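ATP-dependent DNA helicase uvsW (Enterobacteria phage T4, PDB 2OCA) couples ATP hydrolysis to 3'-5' translocation and duplex DNA unwinding, driving Holliday-junction branch migration in recombination-dependent repair and probably replication-fork regression. Local coordinates at residues Lys298-Phe303 with Ile448-Asp453; Glu309-Leu314 with Asp456-Lys461; Glu321-Ile326 with Asn475-His480; Lys346-Phe351 with Leu417-Leu422. The protein carries 1 engineered substitution. All coordinates share one frame; numbering follows the deposited sequence.

Interaction 1: residues Lys298-Phe303 with Ile448-Asp453; sequences KINSIF and IATVWD
Two neighbouring parallel strands of the C-terminal helicase domain pair here, with K298, I299, N300 and S301 in register with T450, V451, W452 and D453. The short strand axes approach to 4.4 Å and run 21° apart. Five backbone hydrogen bonds join them: K298 N to A449 O, V451 N to K298 O, N300 N to V451 O (2.8 Å), D453 N to N300 O and I302 N to D453 O (2.9 Å). In the seven-stranded parallel sheet of this RecA-like domain, 298-305 lies between 450-457 and the outermost strand 495-501.

On the face bearing N300 and W452, CB of N300 sits over the six-membered ring of W452, 4.2 Å from its centroid, a CH-pi contact. T450 OG1 lies over that same ring face, toward the rim. I302 meets the indole at its edge, CG1 to CE3 at 3.8 Å. In W452 a chi1 of -58° and a chi2 of 76° together turn the benzo part of the ring toward N300 and I302, while NE1 bonds to H419. The other face of the sheet carries S301, I299 and V451, the last two packed on L433, and D453, whose carboxylate pairs with R484 and accepts from Y488.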
loop_
_atom_site.group_PDB
_atom_site.type_symbol
_atom_site.label_atom_id
_atom_site.label_comp_id
_atom_site.label_asym_id
_atom_site.label_seq_id
_atom_site.Cartn_x
_atom_site.Cartn_y
_atom_site.Cartn_z
ATOM N N LYS A 298 2.440 -1.220 13.577
ATOM C CA LYS A 298 3.068 -0.962 12.290
ATOM C C LYS A 298 4.528 -0.733 12.661
ATOM O O LYS A 298 4.824 0.147 13.463
ATOM C CB LYS A 298 2.481 0.301 11.660
ATOM C CG LYS A 298 2.808 0.503 10.184
ATOM C CD LYS A 298 4.309 0.597 9.915
ATOM C CE LYS A 298 4.616 0.789 8.417
ATOM N NZ LYS A 298 4.368 2.184 7.920
ATOM N N ILE A 299 5.436 -1.526 12.099
ATOM C CA ILE A 299 6.858 -1.381 12.414
ATOM C C ILE A 299 7.668 -0.729 11.298
ATOM O O ILE A 299 7.577 -1.124 10.143
ATOM C CB ILE A 299 7.500 -2.747 12.720
ATOM C CG1 ILE A 299 6.753 -3.434 13.865
ATOM C CG2 ILE A 299 8.962 -2.563 13.089
ATOM C CD1 ILE A 299 7.160 -4.872 14.066
ATOM N N ASN A 300 8.473 0.261 11.658
ATOM C CA ASN A 300 9.321 0.969 10.706
ATOM C C ASN A 300 10.791 0.785 11.057
ATOM O O ASN A 300 11.307 1.453 11.958
ATOM C CB ASN A 300 9.002 2.463 10.722
ATOM C CG ASN A 300 7.919 2.837 9.748
ATOM O OD1 ASN A 300 6.955 2.098 9.567
ATOM N ND2 ASN A 300 8.062 3.998 9.120
ATOM N N SER A 301 11.468 -0.121 10.360
ATOM C CA SER A 301 12.887 -0.340 10.620
ATOM C C SER A 301 13.709 0.714 9.895
ATOM O O SER A 301 13.776 0.728 8.668
ATOM C CB SER A 301 13.313 -1.731 10.158
ATOM O OG SER A 301 12.885 -2.711 11.083
ATOM N N ILE A 302 14.329 1.607 10.653
ATOM C CA ILE A 302 15.136 2.646 10.047
ATOM C C ILE A 302 16.625 2.349 10.164
ATOM O O ILE A 302 17.175 2.247 11.258
ATOM C CB ILE A 302 14.860 4.011 10.688
ATOM C CG1 ILE A 302 13.358 4.292 10.678
ATOM C CG2 ILE A 302 15.616 5.103 9.930
ATOM C CD1 ILE A 302 12.724 4.179 9.313
ATOM N N PHE A 303 17.269 2.202 9.018
ATOM C CA PHE A 303 18.696 1.945 8.974
ATOM C C PHE A 303 19.419 3.282 8.953
ATOM O O PHE A 303 19.436 3.979 7.939
ATOM C CB PHE A 303 19.048 1.145 7.728
ATOM C CG PHE A 303 18.906 -0.330 7.899
ATOM C CD1 PHE A 303 19.938 -1.081 8.443
ATOM C CD2 PHE A 303 17.752 -0.980 7.490
ATOM C CE1 PHE A 303 19.829 -2.460 8.569
ATOM C CE2 PHE A 303 17.634 -2.369 7.615
ATOM C CZ PHE A 303 18.681 -3.104 8.157
ATOM N N ILE A 448 -3.356 1.432 16.131
ATOM C CA ILE A 448 -2.687 1.414 14.831
ATOM C C ILE A 448 -1.506 2.369 14.926
ATOM O O ILE A 448 -1.309 3.247 14.083
ATOM C CB ILE A 448 -3.628 1.866 13.689
ATOM C CG1 ILE A 448 -4.846 0.943 13.632
ATOM N N ALA A 449 -0.734 2.193 15.992
ATOM C CA ALA A 449 0.440 3.005 16.222
ATOM C C ALA A 449 1.607 2.379 15.468
ATOM O O ALA A 449 1.654 1.165 15.256
ATOM C CB ALA A 449 0.744 3.064 17.711
ATOM N N THR A 450 2.542 3.217 15.050
ATOM C CA THR A 450 3.713 2.732 14.346
ATOM C C THR A 450 4.946 2.852 15.250
ATOM O O THR A 450 5.174 3.889 15.886
ATOM C CB THR A 450 3.935 3.513 13.034
ATOM O OG1 THR A 450 5.331 3.792 12.867
ATOM C CG2 THR A 450 3.147 4.807 13.047
ATOM N N VAL A 451 5.718 1.769 15.317
ATOM C CA VAL A 451 6.927 1.714 16.125
ATOM C C VAL A 451 8.159 1.925 15.265
ATOM O O VAL A 451 8.388 1.197 14.307
ATOM C CB VAL A 451 7.067 0.350 16.814
ATOM C CG1 VAL A 451 8.386 0.275 17.555
ATOM C CG2 VAL A 451 5.907 0.131 17.752
ATOM N N TRP A 452 8.960 2.915 15.613
ATOM C CA TRP A 452 10.173 3.181 14.860
ATOM C C TRP A 452 11.358 2.463 15.469
ATOM O O TRP A 452 11.890 2.886 16.489
ATOM C CB TRP A 452 10.440 4.672 14.822
ATOM C CG TRP A 452 9.306 5.402 14.224
ATOM C CD1 TRP A 452 8.102 5.676 14.812
ATOM C CD2 TRP A 452 9.244 5.944 12.906
ATOM N NE1 TRP A 452 7.297 6.361 13.941
ATOM C CE2 TRP A 452 7.972 6.541 12.760
ATOM C CE3 TRP A 452 10.140 5.980 11.827
ATOM C CZ2 TRP A 452 7.572 7.173 11.583
ATOM C CZ3 TRP A 452 9.747 6.602 10.660
ATOM C CH2 TRP A 452 8.469 7.194 10.545
ATOM N N ASP A 453 11.757 1.364 14.841
ATOM C CA ASP A 453 12.888 0.587 15.312
ATOM C C ASP A 453 14.168 1.104 14.647
ATOM O O ASP A 453 14.407 0.859 13.468
ATOM C CB ASP A 453 12.665 -0.897 14.988
ATOM C CG ASP A 453 13.861 -1.760 15.351
ATOM O OD1 ASP A 453 14.707 -1.287 16.147
ATOM O OD2 ASP A 453 13.951 -2.907 14.845
#

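Interaction 2: residues Glu309-Leu314 with Asp456-Lys461; sequences EFTTKL and DDAGVK. Unlike the reference sequence in segment 456-461: D457 (reference Ser).
T311 and A458 lie closest in backbone terms, CA to CA 5.0 Å, where helix 308-314 meets the turn that leaves strand 450-457. One water donates to both T311 O and A458 O, at 2.7 Å each, bridging the two main chains. The hydroxyl of T311 gives the direct bond, OG1 to G459 O at 3.3 Å; OG1 stands 58° out of the carbonyl plane of G459, off its lone pairs. A chi1 of -86° sets OG1 anti to the carbonyl carbon of T311, which turns it toward this turn. R305 adds weak bonds to both OG1 and G459 O.

Apolar packing centres on CB of A458, which touches L314 CD2 at 3.9 Å and the ring of F310 at its edge, CE2 at 4.0 Å. The F310 ring is itself stacked on Y306.

Within 456-461, D457, which differs from the reference Ser, forms an Asx turn: its OD1 accepts from G459 N at 3.0 Å and 169°. Chemically, the helix is held to the turn by a long hydroxyl bond, a shared water and a small apolar patch, while the Asx turn, bonded to G459 N, probably helps to hold the backbone here.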
loop_
_atom_site.group_PDB
_atom_site.type_symbol
_atom_site.label_atom_id
_atom_site.label_comp_id
_atom_site.label_asym_id
_atom_site.label_seq_id
_atom_site.Cartn_x
_atom_site.Cartn_y
_atom_site.Cartn_z
ATOM N N GLU A 309 34.196 6.563 7.876
ATOM C CA GLU A 309 35.345 6.700 8.762
ATOM C C GLU A 309 35.007 6.322 10.204
ATOM O O GLU A 309 35.840 5.757 10.920
ATOM C CB GLU A 309 35.895 8.123 8.712
ATOM C CG GLU A 309 37.273 8.241 9.346
ATOM C CD GLU A 309 37.758 9.680 9.430
ATOM O OE1 GLU A 309 37.904 10.319 8.359
ATOM O OE2 GLU A 309 37.988 10.165 10.567
ATOM N N PHE A 310 33.787 6.648 10.625
ATOM C CA PHE A 310 33.312 6.324 11.966
ATOM C C PHE A 310 33.278 4.800 12.059
ATOM O O PHE A 310 33.637 4.193 13.068
ATOM C CB PHE A 310 31.900 6.877 12.163
ATOM C CG PHE A 310 31.243 6.419 13.432
ATOM C CD1 PHE A 310 31.508 7.055 14.638
ATOM C CD2 PHE A 310 30.393 5.314 13.428
ATOM C CE1 PHE A 310 30.940 6.596 15.817
ATOM C CE2 PHE A 310 29.821 4.848 14.601
ATOM C CZ PHE A 310 30.094 5.488 15.796
ATOM N N THR A 311 32.824 4.209 10.966
ATOM C CA THR A 311 32.714 2.776 10.790
ATOM C C THR A 311 34.021 2.035 11.058
ATOM O O THR A 311 34.047 1.014 11.738
ATOM C CB THR A 311 32.262 2.513 9.358
ATOM O OG1 THR A 311 30.833 2.574 9.304
ATOM C CG2 THR A 311 32.762 1.196 8.857
ATOM N N THR A 312 35.108 2.566 10.516
ATOM C CA THR A 312 36.421 1.959 10.655
ATOM C C THR A 312 37.028 2.105 12.038
ATOM O O THR A 312 37.810 1.250 12.469
ATOM C CB THR A 312 37.371 2.529 9.587
ATOM O OG1 THR A 312 36.996 1.998 8.312
ATOM C CG2 THR A 312 38.804 2.142 9.862
ATOM N N LYS A 313 36.668 3.173 12.740
ATOM C CA LYS A 313 37.197 3.395 14.082
ATOM C C LYS A 313 36.453 2.561 15.130
ATOM O O LYS A 313 37.031 2.147 16.139
ATOM C CB LYS A 313 37.121 4.884 14.437
ATOM C CG LYS A 313 37.938 5.764 13.497
ATOM C CD LYS A 313 38.710 6.857 14.237
ATOM C CE LYS A 313 37.817 8.030 14.655
ATOM N NZ LYS A 313 37.266 8.779 13.483
ATOM N N LEU A 314 35.176 2.300 14.870
ATOM C CA LEU A 314 34.350 1.528 15.781
ATOM C C LEU A 314 34.704 0.038 15.801
ATOM O O LEU A 314 34.615 -0.621 16.843
ATOM C CB LEU A 314 32.880 1.699 15.405
ATOM C CG LEU A 314 31.911 1.130 16.440
ATOM C CD1 LEU A 314 32.049 1.906 17.729
ATOM C CD2 LEU A 314 30.490 1.205 15.925
ATOM N N ASP A 456 21.305 1.066 14.126
ATOM C CA ASP A 456 22.490 1.874 13.884
ATOM C C ASP A 456 23.424 1.093 12.982
ATOM O O ASP A 456 24.093 0.163 13.428
ATOM C CB ASP A 456 23.160 2.217 15.216
ATOM C CG ASP A 456 22.296 3.136 16.071
ATOM O OD1 ASP A 456 22.178 4.329 15.728
ATOM O OD2 ASP A 456 21.718 2.668 17.073
ATOM N N ASP A 457 23.446 1.473 11.705
ATOM C CA ASP A 457 24.274 0.807 10.703
ATOM C C ASP A 457 25.658 1.419 10.592
ATOM O O ASP A 457 25.847 2.420 9.900
ATOM C CB ASP A 457 23.598 0.870 9.330
ATOM C CG ASP A 457 24.396 0.159 8.249
ATOM O OD1 ASP A 457 25.576 -0.182 8.498
ATOM O OD2 ASP A 457 23.844 -0.050 7.143
ATOM N N ALA A 458 26.619 0.812 11.276
ATOM C CA ALA A 458 27.994 1.275 11.241
ATOM C C ALA A 458 28.844 0.128 10.704
ATOM O O ALA A 458 29.974 -0.089 11.147
ATOM C CB ALA A 458 28.452 1.672 12.638
ATOM N N GLY A 459 28.283 -0.607 9.746
ATOM C CA GLY A 459 28.994 -1.730 9.161
ATOM C C GLY A 459 30.144 -1.266 8.289
ATOM O O GLY A 459 30.086 -0.178 7.730
ATOM N N VAL A 460 31.183 -2.084 8.163
ATOM C CA VAL A 460 32.347 -1.722 7.361
ATOM C C VAL A 460 32.275 -2.252 5.934
ATOM O O VAL A 460 32.173 -3.462 5.714
ATOM C CB VAL A 460 33.655 -2.248 8.004
ATOM C CG1 VAL A 460 34.856 -1.791 7.191
ATOM C CG2 VAL A 460 33.774 -1.754 9.437
ATOM N N LYS A 461 32.338 -1.339 4.967
ATOM C CA LYS A 461 32.295 -1.717 3.555
ATOM C C LYS A 461 33.566 -2.458 3.192
ATOM O O LYS A 461 34.620 -2.236 3.776
ATOM C CB LYS A 461 32.176 -0.485 2.660
ATOM C CG LYS A 461 30.841 0.232 2.729
ATOM C CD LYS A 461 30.885 1.517 1.926
ATOM C CE LYS A 461 29.635 2.351 2.146
ATOM N NZ LYS A 461 29.788 3.758 1.662
HETATM O O HOH W 1 32.093 -0.656 12.670
#

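Interaction 3: residues Glu321-Ile326 with Asn475-His480; sequences EEIKII and NYLLKH
OE2 of E322 is gripped by two donors arriving from opposite faces of the carboxylate plane: N475 ND2 and L477 N, each 3.0 Å away. The L477 bond is nearly straight (175° at the hydrogen) and comes on the syn side, whereas ND2 comes in from 44° above the plane. The other oxygen, OE1, takes Y476 N at 2.7 Å on its syn lone pair and also lies near the plane of the Y476 ring, at its edge.

CG of E322 is anti to the backbone N (chi1 -168°) and the chain runs extended beyond it, which carries the carboxylate across the gap between helices whose short axes stay 11.0 Å apart. N475 is held in turn by strand 450-457 and the turn after it, its ND2 also donating to D456 O and its OD1 accepting from A458 N. Next to the carboxylate, the L477 and I326 side chains slide past each other in opposite directions, CD1 to CG1 4.0 Å, while L477 CD2 reaches I323 CG1 at 4.3 Å.

Three donors on a buried carboxylate, two of them first-turn amides, would be expected to stabilise its ionised form. N475 holds the N-cap position of helix 476-490, but with its OD1 used by A458, E322 takes the amides of Y476 and L477: N-terminal helix capping by a carboxylate from another helix, 319-327, in the RecA-like C-terminal domain.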
loop_
_atom_site.group_PDB
_atom_site.type_symbol
_atom_site.label_atom_id
_atom_site.label_comp_id
_atom_site.label_asym_id
_atom_site.label_seq_id
_atom_site.Cartn_x
_atom_site.Cartn_y
_atom_site.Cartn_z
ATOM N N GLU A 321 30.836 -1.320 24.922
ATOM C CA GLU A 321 31.492 -0.088 24.508
ATOM C C GLU A 321 30.686 0.591 23.410
ATOM O O GLU A 321 30.431 1.790 23.477
ATOM C CB GLU A 321 32.920 -0.371 24.017
ATOM C CG GLU A 321 33.833 -0.951 25.089
ATOM C CD GLU A 321 35.213 -1.349 24.573
ATOM O OE1 GLU A 321 35.304 -1.968 23.484
ATOM O OE2 GLU A 321 36.209 -1.056 25.271
ATOM N N GLU A 322 30.274 -0.188 22.414
ATOM C CA GLU A 322 29.513 0.335 21.288
ATOM C C GLU A 322 28.244 1.063 21.728
ATOM O O GLU A 322 27.925 2.125 21.196
ATOM C CB GLU A 322 29.159 -0.798 20.316
ATOM C CG GLU A 322 28.615 -0.313 18.978
ATOM C CD GLU A 322 28.171 -1.448 18.070
ATOM O OE1 GLU A 322 28.911 -2.456 17.979
ATOM O OE2 GLU A 322 27.095 -1.323 17.435
ATOM N N ILE A 323 27.512 0.493 22.683
ATOM C CA ILE A 323 26.294 1.142 23.170
ATOM C C ILE A 323 26.624 2.490 23.823
ATOM O O ILE A 323 25.917 3.482 23.627
ATOM C CB ILE A 323 25.535 0.245 24.191
ATOM C CG1 ILE A 323 24.746 -0.835 23.454
ATOM C CG2 ILE A 323 24.553 1.068 24.995
ATOM C CD1 ILE A 323 24.025 -1.801 24.382
ATOM N N LYS A 324 27.698 2.517 24.605
ATOM C CA LYS A 324 28.114 3.745 25.258
ATOM C C LYS A 324 28.377 4.821 24.217
ATOM O O LYS A 324 27.861 5.935 24.327
ATOM C CB LYS A 324 29.385 3.526 26.082
ATOM C CG LYS A 324 29.171 2.984 27.490
ATOM C CD LYS A 324 30.494 3.011 28.272
ATOM N N ILE A 325 29.183 4.475 23.216
ATOM C CA ILE A 325 29.560 5.389 22.137
ATOM C C ILE A 325 28.408 5.913 21.277
ATOM O O ILE A 325 28.284 7.120 21.057
ATOM C CB ILE A 325 30.590 4.722 21.200
ATOM C CG1 ILE A 325 31.885 4.450 21.963
ATOM C CG2 ILE A 325 30.867 5.616 20.001
ATOM C CD1 ILE A 325 32.787 3.454 21.282
ATOM N N ILE A 326 27.581 5.005 20.777
ATOM C CA ILE A 326 26.457 5.382 19.931
ATOM C C ILE A 326 25.450 6.216 20.707
ATOM O O ILE A 326 25.126 7.331 20.318
ATOM C CB ILE A 326 25.736 4.130 19.372
ATOM C CG1 ILE A 326 26.703 3.296 18.517
ATOM C CG2 ILE A 326 24.518 4.547 18.553
ATOM C CD1 ILE A 326 27.130 3.951 17.237
ATOM N N ASN A 475 28.769 -4.018 13.130
ATOM C CA ASN A 475 28.875 -3.537 14.497
ATOM C C ASN A 475 27.730 -4.297 15.162
ATOM O O ASN A 475 26.883 -4.855 14.463
ATOM C CB ASN A 475 28.673 -2.014 14.573
ATOM C CG ASN A 475 27.430 -1.539 13.836
ATOM O OD1 ASN A 475 27.309 -1.714 12.628
ATOM N ND2 ASN A 475 26.509 -0.930 14.562
ATOM N N TYR A 476 27.690 -4.342 16.484
ATOM C CA TYR A 476 26.639 -5.101 17.161
ATOM C C TYR A 476 25.203 -4.645 16.931
ATOM O O TYR A 476 24.315 -5.474 16.701
ATOM C CB TYR A 476 26.927 -5.158 18.660
ATOM C CG TYR A 476 28.086 -6.053 18.986
ATOM C CD1 TYR A 476 27.929 -7.432 19.021
ATOM C CD2 TYR A 476 29.358 -5.528 19.203
ATOM C CE1 TYR A 476 29.002 -8.271 19.260
ATOM C CE2 TYR A 476 30.439 -6.361 19.444
ATOM C CZ TYR A 476 30.250 -7.735 19.471
ATOM O OH TYR A 476 31.308 -8.575 19.727
ATOM N N LEU A 477 24.971 -3.339 16.985
ATOM C CA LEU A 477 23.627 -2.829 16.802
ATOM C C LEU A 477 23.058 -3.172 15.436
ATOM O O LEU A 477 21.837 -3.232 15.269
ATOM C CB LEU A 477 23.595 -1.318 17.044
ATOM C CG LEU A 477 24.051 -0.913 18.457
ATOM C CD1 LEU A 477 23.807 0.558 18.698
ATOM C CD2 LEU A 477 23.303 -1.736 19.474
ATOM N N LEU A 478 23.930 -3.413 14.458
ATOM C CA LEU A 478 23.454 -3.767 13.131
ATOM C C LEU A 478 23.055 -5.241 13.116
ATOM O O LEU A 478 21.997 -5.589 12.577
ATOM C CB LEU A 478 24.526 -3.480 12.074
ATOM C CG LEU A 478 24.187 -3.745 10.595
ATOM C CD1 LEU A 478 23.002 -2.912 10.128
ATOM C CD2 LEU A 478 25.411 -3.427 9.760
ATOM N N LYS A 479 23.889 -6.102 13.709
ATOM C CA LYS A 479 23.585 -7.543 13.778
ATOM C C LYS A 479 22.231 -7.734 14.435
ATOM O O LYS A 479 21.389 -8.471 13.943
ATOM C CB LYS A 479 24.623 -8.304 14.604
ATOM C CG LYS A 479 25.918 -8.601 13.870
ATOM C CD LYS A 479 26.617 -9.863 14.407
ATOM C CE LYS A 479 27.264 -9.656 15.770
ATOM N NZ LYS A 479 28.345 -8.645 15.674
ATOM N N HIS A 480 22.041 -7.043 15.550
ATOM C CA HIS A 480 20.800 -7.095 16.301
ATOM C C HIS A 480 19.608 -6.636 15.462
ATOM O O HIS A 480 18.568 -7.300 15.432
ATOM C CB HIS A 480 20.930 -6.229 17.560
ATOM C CG HIS A 480 21.864 -6.796 18.587
ATOM N ND1 HIS A 480 22.289 -6.079 19.688
ATOM C CD2 HIS A 480 22.450 -8.014 18.686
ATOM C CE1 HIS A 480 23.095 -6.831 20.414
ATOM N NE2 HIS A 480 23.210 -8.010 19.828
#

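Interaction 4: residues Lys346-Phe351 with Leu417-Leu422; sequences KDENAF and LHHVVL
Strands 349-351 and 417-422 run parallel, their short axes 4.4 Å apart at closest approach and 27° askew, with A350 paired to H419 and F351 to V420. They are adjacent inner strands of the RecA-like C-terminal domain's parallel sheet. N349 O accepts from two successive amides, H418 N and H419 N (3.0 Å); further along, F351 N donates to H419 O at 2.8 Å and V421 N to F351 O.

L417 crosses the phenyl group of F351 at about a right angle: CD2 stands over one ring face, 3.9 Å from the centroid, with CD1 near the ring's CD1. In L417 a chi1 of -155° and a chi2 of 52° together bring both methyls to the ring. E348 lies against H418, CG off-centre above the imidazole in a CH-pi contact. A weak bond from H419 NE2 to E348 OE1, at the imidazole edge, is doubtful, since the position of that oxygen is uncertain in the model, ND1 of the same ring being engaged by W452. N349 turns its amide to nearby parts of the same chain, giving ND2 to N416 O and G396 O and accepting I399 N on OD1.

The face of A350 and H419 brings their CB atoms to 4.0 Å; on the other, F351 CB lies 4.2 Å from V420 CG2.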
loop_
_atom_site.group_PDB
_atom_site.type_symbol
_atom_site.label_atom_id
_atom_site.label_comp_id
_atom_site.label_asym_id
_atom_site.label_seq_id
_atom_site.Cartn_x
_atom_site.Cartn_y
_atom_site.Cartn_z
ATOM N N LYS A 346 2.704 16.879 12.780
ATOM C CA LYS A 346 1.579 16.322 12.028
ATOM C C LYS A 346 0.407 16.140 12.990
ATOM O O LYS A 346 -0.480 15.318 12.764
ATOM C CB LYS A 346 1.938 14.960 11.420
ATOM C CG LYS A 346 3.101 14.978 10.433
ATOM C CD LYS A 346 3.170 13.685 9.610
ATOM C CE LYS A 346 3.320 12.450 10.491
ATOM N NZ LYS A 346 3.364 11.178 9.710
ATOM N N ASP A 347 0.421 16.912 14.071
ATOM C CA ASP A 347 -0.625 16.846 15.080
ATOM C C ASP A 347 -0.798 15.421 15.571
ATOM O O ASP A 347 -1.914 14.944 15.752
ATOM C CB ASP A 347 -1.943 17.373 14.511
ATOM C CG ASP A 347 -1.833 18.814 14.035
ATOM O OD1 ASP A 347 -1.520 19.695 14.866
ATOM O OD2 ASP A 347 -2.051 19.063 12.829
ATOM N N GLU A 348 0.324 14.742 15.774
ATOM C CA GLU A 348 0.317 13.370 16.260
ATOM C C GLU A 348 1.214 13.250 17.479
ATOM O O GLU A 348 2.164 14.011 17.634
ATOM C CB GLU A 348 0.787 12.416 15.166
ATOM C CG GLU A 348 -0.227 12.245 14.055
ATOM C CD GLU A 348 0.236 11.280 12.981
ATOM O OE1 GLU A 348 1.242 11.582 12.301
ATOM O OE2 GLU A 348 -0.408 10.221 12.817
ATOM N N ASN A 349 0.909 12.290 18.340
ATOM C CA ASN A 349 1.673 12.087 19.561
ATOM C C ASN A 349 2.733 11.001 19.428
ATOM O O ASN A 349 2.476 9.925 18.886
ATOM C CB ASN A 349 0.721 11.752 20.709
ATOM C CG ASN A 349 -0.443 12.720 20.798
ATOM O OD1 ASN A 349 -0.255 13.940 20.818
ATOM N ND2 ASN A 349 -1.657 12.179 20.852
ATOM N N ALA A 350 3.924 11.295 19.942
ATOM C CA ALA A 350 5.049 10.368 19.890
ATOM C C ALA A 350 5.643 10.079 21.266
ATOM O O ALA A 350 5.659 10.930 22.148
ATOM C CB ALA A 350 6.134 10.920 18.961
ATOM N N PHE A 351 6.139 8.858 21.418
ATOM C CA PHE A 351 6.769 8.375 22.642
ATOM C C PHE A 351 8.228 8.077 22.305
ATOM O O PHE A 351 8.506 7.245 21.442
ATOM C CB PHE A 351 6.111 7.066 23.066
ATOM C CG PHE A 351 5.391 7.123 24.375
ATOM C CD1 PHE A 351 4.515 8.164 24.665
ATOM C CD2 PHE A 351 5.528 6.083 25.294
ATOM C CE1 PHE A 351 3.778 8.164 25.856
ATOM C CE2 PHE A 351 4.802 6.070 26.482
ATOM C CZ PHE A 351 3.923 7.113 26.766
ATOM N N LEU A 417 -1.745 7.389 21.454
ATOM C CA LEU A 417 -0.369 7.140 21.043
ATOM C C LEU A 417 -0.224 6.704 19.586
ATOM O O LEU A 417 -0.572 5.580 19.226
ATOM C CB LEU A 417 0.278 6.105 21.959
ATOM C CG LEU A 417 1.801 6.244 21.997
ATOM C CD1 LEU A 417 2.169 7.689 22.319
ATOM C CD2 LEU A 417 2.385 5.293 23.025
ATOM N N HIS A 418 0.309 7.602 18.761
ATOM C CA HIS A 418 0.505 7.345 17.334
ATOM C C HIS A 418 1.880 6.765 17.020
ATOM O O HIS A 418 2.018 5.930 16.127
ATOM C CB HIS A 418 0.336 8.642 16.534
ATOM C CG HIS A 418 -0.888 9.420 16.901
ATOM N ND1 HIS A 418 -2.164 8.915 16.763
ATOM C CD2 HIS A 418 -1.031 10.655 17.438
ATOM C CE1 HIS A 418 -3.037 9.803 17.204
ATOM N NE2 HIS A 418 -2.374 10.869 17.619
ATOM N N HIS A 419 2.896 7.209 17.752
ATOM C CA HIS A 419 4.253 6.744 17.508
ATOM C C HIS A 419 5.058 6.389 18.747
ATOM O O HIS A 419 4.895 6.983 19.810
ATOM C CB HIS A 419 5.011 7.804 16.727
ATOM C CG HIS A 419 4.321 8.227 15.471
ATOM N ND1 HIS A 419 4.456 7.547 14.281
ATOM C CD2 HIS A 419 3.478 9.255 15.225
ATOM C CE1 HIS A 419 3.728 8.138 13.354
ATOM N NE2 HIS A 419 3.123 9.178 13.900
ATOM N N VAL A 420 5.930 5.402 18.591
ATOM C CA VAL A 420 6.822 4.963 19.655
ATOM C C VAL A 420 8.193 4.846 18.992
ATOM O O VAL A 420 8.393 4.032 18.092
ATOM C CB VAL A 420 6.395 3.594 20.236
ATOM C CG1 VAL A 420 7.376 3.151 21.305
ATOM C CG2 VAL A 420 5.006 3.701 20.831
ATOM N N VAL A 421 9.122 5.689 19.422
ATOM C CA VAL A 421 10.474 5.699 18.872
ATOM C C VAL A 421 11.457 5.044 19.825
ATOM O O VAL A 421 11.757 5.596 20.878
ATOM C CB VAL A 421 10.950 7.143 18.615
ATOM C CG1 VAL A 421 12.307 7.133 17.943
ATOM C CG2 VAL A 421 9.922 7.883 17.781
ATOM N N LEU A 422 11.956 3.869 19.463
ATOM C CA LEU A 422 12.919 3.172 20.307
ATOM C C LEU A 422 14.277 3.844 20.131
ATOM O O LEU A 422 15.003 3.549 19.186
ATOM C CB LEU A 422 13.016 1.704 19.900
ATOM C CG LEU A 422 11.702 0.933 19.795
ATOM C CD1 LEU A 422 11.983 -0.530 19.471
ATOM C CD2 LEU A 422 10.936 1.060 21.108
#

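Interactions 4 and 1 are strand pairs of one sheet, separated by the pairing of 417-422 with 450-457: their centres are 10 Å apart, and W452 N probably hydrogen-bonds to V420 O at 2.8 Å. Interactions 2 and 3 sit at the far end of strand 450-457, with centres also 10 Å apart; N475 of interaction 3 links it to interaction 2, D456 O to N475 ND2 being 2.9 Å. Interactions 1 and 3 meet through F303 CE1 and L478 CD1, 3.6 Å apart. The predicted ATP site lies toward the sheet pair: the side chain of S138 is about 8 Å from that of K298 and about 11 Å from that of E348, whereas interactions 2 and 3 lie away from it.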